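Local coordinates for NRPS (Penicillium fellutanum, PDB 6NKI), which is an NRPS protein from a fungus that binds NADPH dihydro-nicotinamide-adenine-dinucleotide phosphate in a Rossmann-type domain of the male sterility family, at residues A[37-40]-A[41-45]; A[58-61]-A[62-65]; A[65-68]-A[69-73]; A[75-78]-A[79-82]. One frame throughout, in Å; residues are numbered along the deposited sequence.

Following the chain from the N terminus, contact 1 lies at the C-terminal end of helix 32-43, between strands 22-27 and 47-54, neighbours in the parallel sheet. Contacts 2 and 3 come next on helix 59-72 and share Arg65, which touches the bound NADPH dihydro-nicotinamide-adenine-dinucleotide phosphate. Contact 4 sits in the connection from that helix to strand 84-88. All four are local and follow one another along the chain, contact 3 beginning at Arg65 where contact 2 ends; none closes a long loop, nests or crosses. Contact 4 ties the two helices together: Trp75 and Tyr80 lie against residues of contact 1, Trp76 packs on Ile67 and Ala70 of contact 3, and Arg81 lies beside Arg60 of contact 2.

Contact 1. Residues A[37-40]-A[41-45]; sequences ILHQ and LLVDN
In the last turns of helix 32-43, the first crossover helix of a Rossmann fold, Leu38 and Leu42 bring their CD1 methyls together at 3.5 Å, their side chains crossing at a slant. Leu38 holds CG anti to the backbone N (chi1 -175°), which brings its CD1 to that methyl of Leu42. Ile37 and Leu41 instead run side by side in the same direction, CG2 of Ile37 lying 4.0 Å from CD1 of Leu41. These four residues form the buried side of the helix within the beta-alpha-beta unit 22-27, 32-43, 47-54: Ile37 and Leu38 rest on Leu26, Leu41 on Leu24 and Leu42 on Val50. The backbone beneath them is regular, with Leu42 N donating to Leu38 O at 3.1 Å in a nearly straight bond (173° at the hydrogen) and Leu41 N to Ile37 O at 2.9 Å. The helix ends just beyond: Val43 N makes weak bonds to His39 O (3.3 Å) and to Gln40 O (3.4 Å), Gln40 O also accepts Asp44 N, and Asp44 is the first residue to leave helical phi/psi. On the less buried side, CG1 of Val43 approaches CD2 of His39 obliquely, and the imidazole stacks on Trp75. Gln40 points to helix 276-288, where NE2 donates to Asp277 O, while OD2 of Asp44 accepts the backbone N of Asp46.

Contact 2. Residues A[58-61]-A[62-65]; sequences CPRK and GLAR. With NDP (NADPH dihydro-nicotinamide-adenine-dinucleotide phosphate), chain B.
Arg60 and Leu63 lie side by side and point the same way, so that CD2 of Leu63 sits over one face of the Arg60 guanidinium, offset toward its rim and nearest NH1 at 3.1 Å. A bend at chi2 (78°) turns the arginine forward along the helix, its guanidinium beside Leu63. Five residues after Arg60, Arg65 reaches in a different direction. Its chain is bent at chi3 (62°), and the guanidinium meets the phosphate on the adenosine ribose of NADPH dihydro-nicotinamide-adenine-dinucleotide phosphate: NH2 lies 2.7 Å and NE 3.3 Å from O1X, both weak hydrogen bonds, with O3X at the guanidinium edge in its plane. A basic side chain at this phosphate is a familiar feature of NADP-binding Rossmann domains. Cys58 occupies the N-cap position, and its O accepts Gly62 N at 3.1 Å. The start of helix 59-72 rests on the sheet, with Pro59 on Pro88 and Leu63 on Val86 of strand 84-88, while Lys61 and Arg65 touch Ala56 in the loop after strand 47-54.

Contact 3. Residues A[65-68]-A[69-73]; sequences RIIQ and AARLA. With NDP (NADPH dihydro-nicotinamide-adenine-dinucleotide phosphate), chain B.
Ile67 and Arg71 lie side by side, one turn apart, on the C-terminal half of helix 59-72, the crossover helix of the beta-alpha-beta unit that leads to strand 84-88 of the Rossmann fold. The closely packed side carries Ile66 and the two alanines, Ala69 and Ala70, all buried. Ala70 packs on Trp75 and Trp76 of the following loop and on Thr35 of helix 32-43, and Ile66 is turned to Ile84 and Val86 of the sheet and to Thr30. Ile67 is buried too, against Trp76. The solvent side is formed by the exposed Gln68, Arg71 and Leu72. Gln68 keeps its CG beside the backbone, 3.0 Å from Ala69 N. Backbone pairing is uneven toward the end of the helix: Arg65 O takes Ala69 N at 3.3 Å, whereas Ala70 N makes weak bonds to both Ile66 O and Ile67 O. Ile67 O also accepts Arg71 N, and in the last turn Leu72 N donates to Gln68 O at 3.0 Å. Where the two sides meet, Arg71 stretches out from CG to NE in the same direction as Ile67, and CG2 of the isoleucine approaches the guanidinium obliquely, 3.5 Å from Arg71 NE.

Contact 4. Residues A[75-78]-A[79-82]; sequences WWRN and DYRR
Tyr80 packs against Trp76 and Arg77 in the connection between helix 59-72 and strand 84-88. Its CB lies 3.8 Å from CZ3 of Trp76, as the two side chains slide past each other in opposite directions. With CG anti to its own carbonyl carbon (chi1 -73°), the ring then runs beside Arg77. CD2 lies 3.5 Å from CB of Arg77 and, more loosely, 4.4 Å from CZ3 of Trp75; Arg77 O stands at the same ring edge, near the plane and 3.3 Å from CD2 of Tyr80. CE2 follows the arginine chain, 3.9 Å from its CD. At the tip, OH stands 3.7 Å from Arg77 NH1, with guanidinium and ring planes 71° apart. On helix 32-43 the CD1 side of the ring touches Leu42, and OH also reaches Val43. Trp76 has a second neighbour in Arg81, whose CG comes in at the indole edge, near the ring plane, 3.8 Å from CZ2; the two side chains cross at about a right angle. The ring of Trp75 also stacks on His39, and its NE1 is hydrogen-bonded to OG1 of Thr35. The backbone closes with Tyr80 N on Arg77 O and Arg81 N on Asn78 O, both at 3.0 Å. Such successive bonds to the third residue back mark a short 3-10 helix, which here leads into strand 84-88 of the Rossmann sheet.

Contact 1. Residues A[37-40]-A[41-45]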
loop_
_atom_site.group_PDB
_atom_site.type_symbol
_atom_site.label_atom_id
_atom_site.label_comp_id
_atom_site.label_asym_id
_atom_site.label_seq_id
_atom_site.Cartn_x
_atom_site.Cartn_y
_atom_site.Cartn_z
ATOM N N ILE A 37 -14.484 -3.849 -5.408
ATOM C CA ILE A 37 -14.366 -3.884 -6.857
ATOM C C ILE A 37 -15.436 -2.994 -7.468
ATOM O O ILE A 37 -15.147 -2.164 -8.336
ATOM C CB ILE A 37 -14.455 -5.325 -7.371
ATOM C CG1 ILE A 37 -13.365 -6.178 -6.727
ATOM C CG2 ILE A 37 -14.341 -5.358 -8.902
ATOM C CD1 ILE A 37 -13.569 -7.669 -6.972
ATOM N N LEU A 38 -16.661 -3.090 -6.956
ATOM C CA LEU A 38 -17.741 -2.254 -7.464
ATOM C C LEU A 38 -17.386 -0.775 -7.332
ATOM O O LEU A 38 -17.331 -0.046 -8.330
ATOM C CB LEU A 38 -19.052 -2.602 -6.744
ATOM C CG LEU A 38 -20.253 -1.844 -7.304
ATOM C CD1 LEU A 38 -20.455 -2.261 -8.738
ATOM C CD2 LEU A 38 -21.519 -1.990 -6.487
ATOM N N HIS A 39 -17.108 -0.336 -6.100
ATOM C CA HIS A 39 -16.638 1.026 -5.816
ATOM C C HIS A 39 -15.586 1.502 -6.817
ATOM O O HIS A 39 -15.718 2.578 -7.418
ATOM C CB HIS A 39 -16.066 1.055 -4.412
ATOM C CG HIS A 39 -15.621 2.404 -3.973
ATOM N ND1 HIS A 39 -14.640 2.585 -3.025
ATOM C CD2 HIS A 39 -16.048 3.639 -4.320
ATOM C CE1 HIS A 39 -14.462 3.876 -2.833
ATOM N NE2 HIS A 39 -15.308 4.538 -3.601
ATOM N N GLN A 40 -14.542 0.698 -7.033
ATOM C CA GLN A 40 -13.439 1.218 -7.825
ATOM C C GLN A 40 -13.741 1.210 -9.317
ATOM O O GLN A 40 -13.190 2.031 -10.055
ATOM C CB GLN A 40 -12.153 0.456 -7.515
ATOM C CG GLN A 40 -11.644 0.665 -6.108
ATOM C CD GLN A 40 -10.386 -0.125 -5.832
ATOM O OE1 GLN A 40 -9.833 -0.761 -6.726
ATOM N NE2 GLN A 40 -9.961 -0.136 -4.575
ATOM N N LEU A 41 -14.590 0.300 -9.798
ATOM C CA LEU A 41 -15.041 0.406 -11.191
ATOM C C LEU A 41 -15.790 1.712 -11.419
ATOM O O LEU A 41 -15.406 2.519 -12.263
ATOM C CB LEU A 41 -15.924 -0.783 -11.569
ATOM C CG LEU A 41 -15.171 -2.098 -11.640
ATOM C CD1 LEU A 41 -16.154 -3.230 -11.754
ATOM C CD2 LEU A 41 -14.201 -2.090 -12.805
ATOM N N LEU A 42 -16.824 1.959 -10.617
ATOM C CA LEU A 42 -17.629 3.169 -10.733
ATOM C C LEU A 42 -16.789 4.454 -10.703
ATOM O O LEU A 42 -17.227 5.478 -11.241
ATOM C CB LEU A 42 -18.676 3.179 -9.614
ATOM C CG LEU A 42 -19.982 2.392 -9.819
ATOM C CD1 LEU A 42 -19.754 0.917 -9.952
ATOM C CD2 LEU A 42 -20.916 2.609 -8.660
ATOM N N VAL A 43 -15.594 4.447 -10.103
ATOM C CA VAL A 43 -14.848 5.706 -10.125
ATOM C C VAL A 43 -13.979 5.821 -11.379
ATOM O O VAL A 43 -13.727 6.936 -11.852
ATOM C CB VAL A 43 -14.019 5.923 -8.835
ATOM C CG1 VAL A 43 -14.932 5.907 -7.601
ATOM C CG2 VAL A 43 -12.833 4.933 -8.700
ATOM N N ASP A 44 -13.517 4.705 -11.944
ATOM C CA ASP A 44 -12.781 4.772 -13.200
ATOM C C ASP A 44 -13.638 5.432 -14.276
ATOM O O ASP A 44 -14.861 5.271 -14.312
ATOM C CB ASP A 44 -12.351 3.379 -13.669
ATOM C CG ASP A 44 -11.495 3.424 -14.946
ATOM O OD1 ASP A 44 -10.275 3.673 -14.841
ATOM O OD2 ASP A 44 -12.041 3.258 -16.060
ATOM N N ASN A 45 -12.982 6.178 -15.170
ATOM C CA ASN A 45 -13.713 6.936 -16.180
ATOM C C ASN A 45 -14.110 6.099 -17.390
ATOM O O ASN A 45 -15.113 6.414 -18.041
ATOM C CB ASN A 45 -12.893 8.147 -16.638
ATOM C CG ASN A 45 -12.980 9.319 -15.675
ATOM O OD1 ASN A 45 -14.067 9.676 -15.216
ATOM N ND2 ASN A 45 -11.834 9.928 -15.371
#

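Contact 2. Residues A[58-61]-A[62-65]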
loop_
_atom_site.group_PDB
_atom_site.type_symbol
_atom_site.label_atom_id
_atom_site.label_comp_id
_atom_site.label_asym_id
_atom_site.label_seq_id
_atom_site.Cartn_x
_atom_site.Cartn_y
_atom_site.Cartn_z
ATOM N N CYS A 58 -36.100 -10.289 -6.720
ATOM C CA CYS A 58 -36.592 -8.959 -7.070
ATOM C C CYS A 58 -35.419 -8.046 -7.438
ATOM O O CYS A 58 -34.397 -8.046 -6.740
ATOM C CB CYS A 58 -37.384 -8.389 -5.893
ATOM S SG CYS A 58 -38.046 -6.731 -6.120
ATOM N N PRO A 59 -35.512 -7.277 -8.532
ATOM C CA PRO A 59 -34.341 -6.484 -8.956
ATOM C C PRO A 59 -34.012 -5.327 -8.024
ATOM O O PRO A 59 -32.827 -5.020 -7.833
ATOM C CB PRO A 59 -34.741 -5.989 -10.357
ATOM C CG PRO A 59 -35.808 -6.931 -10.807
ATOM C CD PRO A 59 -36.560 -7.301 -9.563
ATOM N N ARG A 60 -35.023 -4.666 -7.444
ATOM C CA ARG A 60 -34.741 -3.586 -6.499
ATOM C C ARG A 60 -34.220 -4.137 -5.176
ATOM O O ARG A 60 -33.367 -3.514 -4.532
ATOM C CB ARG A 60 -35.987 -2.732 -6.251
ATOM C CG ARG A 60 -35.752 -1.554 -5.284
ATOM C CD ARG A 60 -35.029 -0.357 -5.911
ATOM N NE ARG A 60 -34.747 0.680 -4.913
ATOM C CZ ARG A 60 -34.142 1.841 -5.167
ATOM N NH1 ARG A 60 -33.788 2.158 -6.404
ATOM N NH2 ARG A 60 -33.922 2.704 -4.183
ATOM N N LYS A 61 -34.737 -5.291 -4.740
ATOM C CA LYS A 61 -34.160 -5.957 -3.572
ATOM C C LYS A 61 -32.671 -6.189 -3.769
ATOM O O LYS A 61 -31.868 -5.977 -2.850
ATOM C CB LYS A 61 -34.867 -7.290 -3.284
ATOM C CG LYS A 61 -36.275 -7.164 -2.694
ATOM C CD LYS A 61 -36.881 -8.526 -2.366
ATOM C CE LYS A 61 -38.294 -8.384 -1.821
ATOM N NZ LYS A 61 -38.927 -9.713 -1.576
ATOM N N GLY A 62 -32.281 -6.602 -4.974
ATOM C CA GLY A 62 -30.867 -6.732 -5.274
ATOM C C GLY A 62 -30.117 -5.421 -5.118
ATOM O O GLY A 62 -29.043 -5.379 -4.515
ATOM N N LEU A 63 -30.660 -4.336 -5.683
ATOM C CA LEU A 63 -30.029 -3.031 -5.506
ATOM C C LEU A 63 -29.929 -2.671 -4.038
ATOM O O LEU A 63 -28.869 -2.253 -3.568
ATOM C CB LEU A 63 -30.795 -1.943 -6.248
ATOM C CG LEU A 63 -30.193 -0.574 -5.914
ATOM C CD1 LEU A 63 -28.763 -0.449 -6.431
ATOM C CD2 LEU A 63 -31.072 0.569 -6.394
ATOM N N ALA A 64 -31.008 -2.886 -3.289
ATOM C CA ALA A 64 -30.994 -2.568 -1.867
ATOM C C ALA A 64 -29.863 -3.290 -1.138
ATOM O O ALA A 64 -29.165 -2.692 -0.310
ATOM C CB ALA A 64 -32.343 -2.927 -1.261
ATOM N N ARG A 65 -29.658 -4.576 -1.452
ATOM C CA ARG A 65 -28.613 -5.351 -0.792
ATOM C C ARG A 65 -27.215 -4.895 -1.188
ATOM O O ARG A 65 -26.258 -5.104 -0.431
ATOM C CB ARG A 65 -28.768 -6.838 -1.105
ATOM C CG ARG A 65 -29.942 -7.537 -0.447
ATOM C CD ARG A 65 -29.931 -8.985 -0.896
ATOM N NE ARG A 65 -28.709 -9.662 -0.460
ATOM C CZ ARG A 65 -28.607 -10.401 0.641
ATOM N NH1 ARG A 65 -29.671 -10.602 1.413
ATOM N NH2 ARG A 65 -27.449 -10.970 0.952
HETATM P PA NDP B . -20.030 -13.820 1.562
HETATM O O1A NDP B . -19.627 -15.236 1.852
HETATM O O2A NDP B . -21.454 -13.394 1.809
HETATM O O5B NDP B . -19.542 -13.291 0.037
HETATM C C5B NDP B . -19.841 -14.280 -0.885
HETATM C C4B NDP B . -20.538 -13.649 -2.093
HETATM O O4B NDP B . -21.087 -14.725 -2.901
HETATM C C3B NDP B . -21.650 -12.714 -1.645
HETATM O O3B NDP B . -21.711 -11.645 -2.527
HETATM C C2B NDP B . -22.966 -13.553 -1.823
HETATM O O2B NDP B . -24.068 -12.824 -2.147
HETATM C C1B NDP B . -22.501 -14.484 -3.046
HETATM N N9A NDP B . -23.231 -15.803 -3.078
HETATM C C8A NDP B . -23.203 -16.860 -2.138
HETATM N N7A NDP B . -23.990 -17.909 -2.489
HETATM C C5A NDP B . -24.559 -17.508 -3.719
HETATM C C6A NDP B . -25.462 -18.139 -4.602
HETATM N N6A NDP B . -25.966 -19.394 -4.328
HETATM N N1A NDP B . -25.874 -17.530 -5.754
HETATM C C2A NDP B . -25.348 -16.284 -5.972
HETATM N N3A NDP B . -24.490 -15.562 -5.250
HETATM C C4A NDP B . -24.097 -16.205 -4.096
HETATM O O3 NDP B . -19.092 -12.880 2.592
HETATM P PN NDP B . -17.591 -13.468 2.718
HETATM O O1N NDP B . -16.738 -12.490 3.427
HETATM O O2N NDP B . -17.601 -14.927 3.126
HETATM O O5D NDP B . -16.745 -13.574 1.076
HETATM C C5D NDP B . -16.669 -12.326 0.379
HETATM C C4D NDP B . -15.271 -12.139 -0.390
HETATM O O4D NDP B . -14.181 -12.058 0.540
HETATM C C3D NDP B . -14.950 -13.332 -1.338
HETATM O O3D NDP B . -14.824 -12.847 -2.661
HETATM C C2D NDP B . -13.602 -13.943 -0.861
HETATM O O2D NDP B . -12.642 -14.069 -1.895
HETATM C C1D NDP B . -13.076 -12.908 0.097
HETATM N N1N NDP B . -12.497 -13.466 1.411
HETATM C C2N NDP B . -12.580 -12.609 2.467
HETATM C C3N NDP B . -12.163 -12.933 3.699
HETATM C C7N NDP B . -12.294 -11.809 4.597
HETATM O O7N NDP B . -13.239 -11.028 4.646
HETATM N N7N NDP B . -11.184 -11.566 5.339
HETATM C C4N NDP B . -11.583 -14.309 4.059
HETATM C C5N NDP B . -11.376 -15.146 2.828
HETATM C C6N NDP B . -11.809 -14.740 1.597
HETATM P P2B NDP B . -25.247 -12.533 -0.719
HETATM O O1X NDP B . -26.204 -11.595 -1.387
HETATM O O2X NDP B . -25.759 -13.941 -0.395
HETATM O O3X NDP B . -24.248 -11.938 0.223
#

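Contact 3. Residues A[65-68]-A[69-73]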
loop_
_atom_site.group_PDB
_atom_site.type_symbol
_atom_site.label_atom_id
_atom_site.label_comp_id
_atom_site.label_asym_id
_atom_site.label_seq_id
_atom_site.Cartn_x
_atom_site.Cartn_y
_atom_site.Cartn_z
ATOM N N ARG A 65 -29.658 -4.576 -1.452
ATOM C CA ARG A 65 -28.613 -5.351 -0.792
ATOM C C ARG A 65 -27.215 -4.895 -1.188
ATOM O O ARG A 65 -26.258 -5.104 -0.431
ATOM C CB ARG A 65 -28.768 -6.838 -1.105
ATOM C CG ARG A 65 -29.942 -7.537 -0.447
ATOM C CD ARG A 65 -29.931 -8.985 -0.896
ATOM N NE ARG A 65 -28.709 -9.662 -0.460
ATOM C CZ ARG A 65 -28.607 -10.401 0.641
ATOM N NH1 ARG A 65 -29.671 -10.602 1.413
ATOM N NH2 ARG A 65 -27.449 -10.970 0.952
ATOM N N ILE A 66 -27.062 -4.314 -2.377
ATOM C CA ILE A 66 -25.753 -3.816 -2.780
ATOM C C ILE A 66 -25.547 -2.360 -2.380
ATOM O O ILE A 66 -24.395 -1.909 -2.298
ATOM C CB ILE A 66 -25.509 -4.032 -4.287
ATOM C CG1 ILE A 66 -26.595 -3.371 -5.120
ATOM C CG2 ILE A 66 -25.397 -5.515 -4.610
ATOM C CD1 ILE A 66 -26.426 -3.572 -6.577
ATOM N N ILE A 67 -26.622 -1.629 -2.083
ATOM C CA ILE A 67 -26.450 -0.387 -1.347
ATOM C C ILE A 67 -25.953 -0.687 0.064
ATOM O O ILE A 67 -25.006 -0.059 0.549
ATOM C CB ILE A 67 -27.756 0.428 -1.314
ATOM C CG1 ILE A 67 -28.362 0.533 -2.696
ATOM C CG2 ILE A 67 -27.471 1.855 -0.889
ATOM C CD1 ILE A 67 -27.446 1.063 -3.661
ATOM N N GLN A 68 -26.584 -1.662 0.747
ATOM C CA GLN A 68 -26.243 -1.878 2.151
ATOM C C GLN A 68 -24.828 -2.395 2.299
ATOM O O GLN A 68 -24.191 -2.156 3.330
ATOM C CB GLN A 68 -27.169 -2.871 2.843
ATOM C CG GLN A 68 -26.732 -4.334 2.710
ATOM C CD GLN A 68 -27.554 -5.290 3.559
ATOM O OE1 GLN A 68 -28.512 -4.887 4.218
ATOM N NE2 GLN A 68 -27.142 -6.558 3.588
ATOM N N ALA A 69 -24.326 -3.116 1.293
ATOM C CA ALA A 69 -22.929 -3.519 1.320
ATOM C C ALA A 69 -22.013 -2.330 1.080
ATOM O O ALA A 69 -20.863 -2.349 1.532
ATOM C CB ALA A 69 -22.671 -4.628 0.292
ATOM N N ALA A 70 -22.518 -1.303 0.398
ATOM C CA ALA A 70 -21.767 -0.116 0.037
ATOM C C ALA A 70 -21.950 1.013 1.031
ATOM O O ALA A 70 -21.189 1.986 0.997
ATOM C CB ALA A 70 -22.198 0.361 -1.346
ATOM N N ARG A 71 -22.968 0.924 1.881
ATOM C CA ARG A 71 -23.001 1.775 3.060
ATOM C C ARG A 71 -22.186 1.153 4.185
ATOM O O ARG A 71 -21.589 1.874 4.994
ATOM C CB ARG A 71 -24.443 2.001 3.523
ATOM C CG ARG A 71 -25.360 2.734 2.547
ATOM C CD ARG A 71 -26.745 2.901 3.167
ATOM N NE ARG A 71 -27.750 3.384 2.224
ATOM C CZ ARG A 71 -27.951 4.667 1.942
ATOM N NH1 ARG A 71 -27.193 5.592 2.516
ATOM N NH2 ARG A 71 -28.892 5.027 1.075
ATOM N N LEU A 72 -22.141 -0.181 4.227
ATOM C CA LEU A 72 -21.353 -0.875 5.235
ATOM C C LEU A 72 -19.869 -0.568 5.073
ATOM O O LEU A 72 -19.164 -0.361 6.065
ATOM C CB LEU A 72 -21.607 -2.378 5.141
ATOM C CG LEU A 72 -21.066 -3.309 6.234
ATOM C CD1 LEU A 72 -21.827 -3.139 7.535
ATOM C CD2 LEU A 72 -21.076 -4.766 5.801
ATOM N N ALA A 73 -19.378 -0.518 3.839
ATOM C CA ALA A 73 -17.994 -0.143 3.582
ATOM C C ALA A 73 -17.820 1.347 3.388
ATOM O O ALA A 73 -16.703 1.784 3.091
ATOM C CB ALA A 73 -17.448 -0.872 2.354
HETATM P PA NDP B . -20.030 -13.820 1.562
HETATM O O1A NDP B . -19.627 -15.236 1.852
HETATM O O2A NDP B . -21.454 -13.394 1.809
HETATM O O5B NDP B . -19.542 -13.291 0.037
HETATM C C5B NDP B . -19.841 -14.280 -0.885
HETATM C C4B NDP B . -20.538 -13.649 -2.093
HETATM O O4B NDP B . -21.087 -14.725 -2.901
HETATM C C3B NDP B . -21.650 -12.714 -1.645
HETATM O O3B NDP B . -21.711 -11.645 -2.527
HETATM C C2B NDP B . -22.966 -13.553 -1.823
HETATM O O2B NDP B . -24.068 -12.824 -2.147
HETATM C C1B NDP B . -22.501 -14.484 -3.046
HETATM N N9A NDP B . -23.231 -15.803 -3.078
HETATM C C8A NDP B . -23.203 -16.860 -2.138
HETATM N N7A NDP B . -23.990 -17.909 -2.489
HETATM C C5A NDP B . -24.559 -17.508 -3.719
HETATM C C6A NDP B . -25.462 -18.139 -4.602
HETATM N N6A NDP B . -25.966 -19.394 -4.328
HETATM N N1A NDP B . -25.874 -17.530 -5.754
HETATM C C2A NDP B . -25.348 -16.284 -5.972
HETATM N N3A NDP B . -24.490 -15.562 -5.250
HETATM C C4A NDP B . -24.097 -16.205 -4.096
HETATM O O3 NDP B . -19.092 -12.880 2.592
HETATM P PN NDP B . -17.591 -13.468 2.718
HETATM O O1N NDP B . -16.738 -12.490 3.427
HETATM O O2N NDP B . -17.601 -14.927 3.126
HETATM O O5D NDP B . -16.745 -13.574 1.076
HETATM C C5D NDP B . -16.669 -12.326 0.379
HETATM C C4D NDP B . -15.271 -12.139 -0.390
HETATM O O4D NDP B . -14.181 -12.058 0.540
HETATM C C3D NDP B . -14.950 -13.332 -1.338
HETATM O O3D NDP B . -14.824 -12.847 -2.661
HETATM C C2D NDP B . -13.602 -13.943 -0.861
HETATM O O2D NDP B . -12.642 -14.069 -1.895
HETATM C C1D NDP B . -13.076 -12.908 0.097
HETATM N N1N NDP B . -12.497 -13.466 1.411
HETATM C C2N NDP B . -12.580 -12.609 2.467
HETATM C C3N NDP B . -12.163 -12.933 3.699
HETATM C C7N NDP B . -12.294 -11.809 4.597
HETATM O O7N NDP B . -13.239 -11.028 4.646
HETATM N N7N NDP B . -11.184 -11.566 5.339
HETATM C C4N NDP B . -11.583 -14.309 4.059
HETATM C C5N NDP B . -11.376 -15.146 2.828
HETATM C C6N NDP B . -11.809 -14.740 1.597
HETATM P P2B NDP B . -25.247 -12.533 -0.719
HETATM O O1X NDP B . -26.204 -11.595 -1.387
HETATM O O2X NDP B . -25.759 -13.941 -0.395
HETATM O O3X NDP B . -24.248 -11.938 0.223
#

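Contact 4. Residues A[75-78]-A[79-82]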
loop_
_atom_site.group_PDB
_atom_site.type_symbol
_atom_site.label_atom_id
_atom_site.label_comp_id
_atom_site.label_asym_id
_atom_site.label_seq_id
_atom_site.Cartn_x
_atom_site.Cartn_y
_atom_site.Cartn_z
ATOM N N TRP A 75 -18.538 3.614 1.174
ATOM C CA TRP A 75 -18.193 4.227 -0.095
ATOM C C TRP A 75 -19.410 4.734 -0.859
ATOM O O TRP A 75 -19.249 5.450 -1.861
ATOM C CB TRP A 75 -17.376 3.261 -0.964
ATOM C CG TRP A 75 -18.023 1.948 -1.426
ATOM C CD1 TRP A 75 -17.882 0.706 -0.855
ATOM C CD2 TRP A 75 -18.848 1.755 -2.590
ATOM N NE1 TRP A 75 -18.578 -0.230 -1.583
ATOM C CE2 TRP A 75 -19.174 0.387 -2.654
ATOM C CE3 TRP A 75 -19.347 2.608 -3.573
ATOM C CZ2 TRP A 75 -19.975 -0.143 -3.674
ATOM C CZ3 TRP A 75 -20.152 2.079 -4.582
ATOM C CH2 TRP A 75 -20.458 0.723 -4.619
ATOM N N TRP A 76 -20.616 4.434 -0.383
ATOM C CA TRP A 76 -21.807 4.609 -1.199
ATOM C C TRP A 76 -22.202 6.077 -1.320
ATOM O O TRP A 76 -22.174 6.827 -0.347
ATOM C CB TRP A 76 -22.992 3.797 -0.652
ATOM C CG TRP A 76 -24.188 4.052 -1.488
ATOM C CD1 TRP A 76 -25.244 4.850 -1.172
ATOM C CD2 TRP A 76 -24.414 3.597 -2.829
ATOM N NE1 TRP A 76 -26.137 4.893 -2.221
ATOM C CE2 TRP A 76 -25.647 4.132 -3.250
ATOM C CE3 TRP A 76 -23.699 2.778 -3.714
ATOM C CZ2 TRP A 76 -26.178 3.886 -4.527
ATOM C CZ3 TRP A 76 -24.234 2.525 -4.982
ATOM C CH2 TRP A 76 -25.458 3.081 -5.372
ATOM N N ARG A 77 -22.566 6.469 -2.542
ATOM C CA ARG A 77 -23.149 7.761 -2.884
ATOM C C ARG A 77 -24.316 7.510 -3.830
ATOM O O ARG A 77 -24.193 6.685 -4.743
ATOM C CB ARG A 77 -22.118 8.664 -3.570
ATOM C CG ARG A 77 -20.941 9.141 -2.729
ATOM C CD ARG A 77 -20.014 9.981 -3.617
ATOM N NE ARG A 77 -18.873 10.489 -2.853
ATOM C CZ ARG A 77 -17.765 9.796 -2.605
ATOM N NH1 ARG A 77 -17.605 8.534 -3.003
ATOM N NH2 ARG A 77 -16.792 10.376 -1.919
ATOM N N ASN A 78 -25.435 8.224 -3.636
ATOM C CA ASN A 78 -26.608 7.962 -4.466
ATOM C C ASN A 78 -26.354 8.307 -5.928
ATOM O O ASN A 78 -27.013 7.746 -6.807
ATOM C CB ASN A 78 -27.852 8.708 -3.946
ATOM C CG ASN A 78 -27.762 10.229 -4.099
ATOM O OD1 ASN A 78 -26.785 10.769 -4.620
ATOM N ND2 ASN A 78 -28.811 10.925 -3.664
ATOM N N ASP A 79 -25.407 9.207 -6.204
ATOM C CA ASP A 79 -24.996 9.503 -7.572
ATOM C C ASP A 79 -24.642 8.250 -8.356
ATOM O O ASP A 79 -24.685 8.269 -9.592
ATOM C CB ASP A 79 -23.807 10.474 -7.542
ATOM C CG ASP A 79 -23.257 10.769 -8.921
ATOM O OD1 ASP A 79 -23.979 11.399 -9.727
ATOM O OD2 ASP A 79 -22.096 10.387 -9.195
ATOM N N TYR A 80 -24.291 7.172 -7.665
ATOM C CA TYR A 80 -23.803 5.976 -8.318
ATOM C C TYR A 80 -24.916 5.068 -8.808
ATOM O O TYR A 80 -24.618 4.060 -9.457
ATOM C CB TYR A 80 -22.889 5.184 -7.378
ATOM C CG TYR A 80 -21.517 5.787 -7.138
ATOM C CD1 TYR A 80 -20.596 5.882 -8.174
ATOM C CD2 TYR A 80 -21.103 6.161 -5.864
ATOM C CE1 TYR A 80 -19.329 6.401 -7.971
ATOM C CE2 TYR A 80 -19.826 6.670 -5.646
ATOM C CZ TYR A 80 -18.951 6.785 -6.707
ATOM O OH TYR A 80 -17.684 7.275 -6.530
ATOM N N ARG A 81 -26.178 5.369 -8.498
ATOM C CA ARG A 81 -27.256 4.571 -9.062
ATOM C C ARG A 81 -27.233 4.608 -10.586
ATOM O O ARG A 81 -27.522 3.596 -11.232
ATOM C CB ARG A 81 -28.616 5.047 -8.546
ATOM C CG ARG A 81 -28.896 4.737 -7.083
ATOM C CD ARG A 81 -30.356 5.065 -6.711
ATOM N NE ARG A 81 -30.677 4.709 -5.324
ATOM C CZ ARG A 81 -30.672 5.565 -4.305
ATOM N NH1 ARG A 81 -30.391 6.845 -4.512
ATOM N NH2 ARG A 81 -30.966 5.145 -3.082
ATOM N N ARG A 82 -26.862 5.751 -11.182
ATOM C CA ARG A 82 -27.040 5.926 -12.624
ATOM C C ARG A 82 -26.061 5.107 -13.458
ATOM O O ARG A 82 -26.178 5.103 -14.689
ATOM C CB ARG A 82 -26.908 7.398 -13.013
ATOM C CG ARG A 82 -25.490 7.934 -12.916
ATOM C CD ARG A 82 -25.463 9.377 -13.348
ATOM N NE ARG A 82 -26.104 10.237 -12.367
ATOM C CZ ARG A 82 -26.590 11.437 -12.645
ATOM N NH1 ARG A 82 -26.554 11.894 -13.884
ATOM N NH2 ARG A 82 -27.153 12.164 -11.695
#